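Local coordinates for protein serine protease p27 (Human astrovirus 1, PDB 2W5E) that cleaves the astrovirus non-structural polyprotein into functional products as a trypsin-like serine protease domain with a charge-relay catalytic triad, at residues D31-A36 with K64-I69. Numbering follows the deposited sequence.
Sequences DIVTAA and KDIAFI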
loop_
_atom_site.group_PDB
_atom_site.type_symbol
_atom_site.label_atom_id
_atom_site.label_comp_id
_atom_site.label_asym_id
_atom_site.label_seq_id
_atom_site.Cartn_x
_atom_site.Cartn_y
_atom_site.Cartn_z
ATOM N N ASP A 31 -1.106 3.743 22.949
ATOM C CA ASP A 31 -1.890 4.699 23.720
ATOM C C ASP A 31 -2.974 5.399 22.913
ATOM O O ASP A 31 -2.966 5.384 21.680
ATOM C CB ASP A 31 -0.977 5.764 24.325
ATOM C CG ASP A 31 -0.145 5.240 25.476
ATOM O OD1 ASP A 31 -0.664 4.454 26.301
ATOM O OD2 ASP A 31 1.036 5.638 25.561
ATOM N N ILE A 32 -3.912 6.000 23.645
ATOM C CA ILE A 32 -4.782 7.035 23.123
ATOM C C ILE A 32 -4.371 8.318 23.852
ATOM O O ILE A 32 -4.366 8.367 25.092
ATOM C CB ILE A 32 -6.276 6.715 23.360
ATOM C CG1 ILE A 32 -6.663 5.407 22.660
ATOM C CG2 ILE A 32 -7.158 7.883 22.901
ATOM C CD1 ILE A 32 -8.038 4.862 23.025
ATOM N N VAL A 33 -4.003 9.338 23.079
ATOM C CA VAL A 33 -3.530 10.610 23.625
ATOM C C VAL A 33 -4.636 11.661 23.517
ATOM O O VAL A 33 -5.338 11.727 22.507
ATOM C CB VAL A 33 -2.242 11.106 22.891
ATOM C CG1 VAL A 33 -1.627 12.311 23.604
ATOM C CG2 VAL A 33 -1.205 9.986 22.777
ATOM N N THR A 34 -4.798 12.462 24.569
ATOM C CA THR A 34 -5.756 13.579 24.560
ATOM C C THR A 34 -5.286 14.710 25.483
ATOM O O THR A 34 -4.185 14.642 26.035
ATOM C CB THR A 34 -7.205 13.109 24.894
ATOM O OG1 THR A 34 -8.146 14.148 24.588
ATOM C CG2 THR A 34 -7.343 12.692 26.369
ATOM N N ALA A 35 -6.103 15.753 25.623
ATOM C CA ALA A 35 -5.814 16.849 26.550
ATOM C C ALA A 35 -6.260 16.465 27.960
ATOM O O ALA A 35 -7.258 15.762 28.129
ATOM C CB ALA A 35 -6.508 18.129 26.100
ATOM N N ALA A 36 -5.526 16.930 28.965
ATOM C CA ALA A 36 -5.836 16.608 30.359
ATOM C C ALA A 36 -7.290 16.915 30.732
ATOM O O ALA A 36 -7.943 16.110 31.395
ATOM C CB ALA A 36 -4.874 17.307 31.301
ATOM N N LYS A 64 2.679 18.274 31.885
ATOM C CA LYS A 64 2.000 18.857 30.725
ATOM C C LYS A 64 0.515 18.507 30.731
ATOM O O LYS A 64 0.128 17.435 31.200
ATOM C CB LYS A 64 2.632 18.374 29.419
ATOM C CG LYS A 64 3.860 19.150 28.992
ATOM C CD LYS A 64 4.365 18.673 27.639
ATOM C CE LYS A 64 5.690 19.327 27.296
ATOM N NZ LYS A 64 6.321 18.701 26.107
ATOM N N ASP A 65 -0.304 19.414 30.204
ATOM C CA ASP A 65 -1.752 19.239 30.172
ATOM C C ASP A 65 -2.185 18.224 29.104
ATOM O O ASP A 65 -3.024 18.510 28.248
ATOM C CB ASP A 65 -2.449 20.594 29.976
ATOM C CG ASP A 65 -2.315 21.514 31.194
ATOM O OD1 ASP A 65 -2.197 21.011 32.332
ATOM O OD2 ASP A 65 -2.335 22.748 31.012
ATOM N N ILE A 66 -1.596 17.034 29.180
ATOM C CA ILE A 66 -1.862 15.942 28.252
ATOM C C ILE A 66 -2.178 14.685 29.068
ATOM O O ILE A 66 -1.691 14.526 30.187
ATOM C CB ILE A 66 -0.648 15.718 27.293
ATOM C CG1 ILE A 66 -0.497 16.904 26.330
ATOM C CG2 ILE A 66 -0.788 14.428 26.494
ATOM C CD1 ILE A 66 0.859 16.975 25.633
ATOM N N ALA A 67 -3.010 13.811 28.509
ATOM C CA ALA A 67 -3.373 12.550 29.154
ATOM C C ALA A 67 -3.078 11.353 28.247
ATOM O O ALA A 67 -3.323 11.398 27.042
ATOM C CB ALA A 67 -4.842 12.566 29.559
ATOM N N PHE A 68 -2.549 10.286 28.842
ATOM C CA PHE A 68 -2.288 9.045 28.121
ATOM C C PHE A 68 -3.212 7.938 28.617
ATOM O O PHE A 68 -3.233 7.616 29.806
ATOM C CB PHE A 68 -0.815 8.632 28.253
ATOM C CG PHE A 68 0.147 9.604 27.628
ATOM C CD1 PHE A 68 0.498 9.493 26.282
ATOM C CD2 PHE A 68 0.702 10.631 28.381
ATOM C CE1 PHE A 68 1.384 10.400 25.696
ATOM C CE2 PHE A 68 1.588 11.540 27.807
ATOM C CZ PHE A 68 1.933 11.420 26.458
ATOM N N ILE A 69 -3.968 7.370 27.686
ATOM C CA ILE A 69 -4.944 6.328 27.961
ATOM C C ILE A 69 -4.479 5.030 27.291
ATOM O O ILE A 69 -4.102 5.039 26.123
ATOM C CB ILE A 69 -6.337 6.741 27.413
ATOM C CG1 ILE A 69 -6.821 8.033 28.090
ATOM C CG2 ILE A 69 -7.350 5.611 27.563
ATOM C CD1 ILE A 69 -7.832 8.822 27.287
#
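Asp65, the aspartate of the catalytic triad, meets Ala36 through its main chain at the centre of an inverse gamma turn closed by Ile66 N on Lys64 O. Asp65 O accepts hydrogen bonds from Gln143 NE2 and from Ala36 N (3.0 Å), the latter donor about 65° above the carbonyl plane. The methyl of Ala36, small enough to lie against this turn, packs on Asp65 C at 3.6 Å. Ala35, N-cap of helix 36-39, has its small methyl close to His37 and Ser127. At Ile66 the antiparallel pairing begins; CG1 lies beside the backbone N (chi1 -68°), leaving CG2 anti to N and 3.7 Å from Val33 CG1. These strands are neighbours in the N-terminal of the two six-stranded antiparallel barrels of the chymotrypsin-like fold, and their pairing runs up to the edge of the active site. Ala67 exchanges two backbone bonds with Thr34; its short CB lies 4.1 Å from Thr34 CG2, a methyl also touching Ile69 CD1 (4.0 Å), while Thr34 OG1 bonds Thr24 O. Phe68, on the other face, runs beside beta-branched Val33, whose second methyl, CG2, comes obliquely to flat ring atom CE1 at 3.9 Å; Asp31 OD2, salt-bridged to Arg59, nears CD1 obliquely, carboxylate and ring planes 57° apart. Ile69, branched and suited to a buried strand, pairs with Ile32 through Ile32 N to Ile69 O (2.7 Å) and the return bond.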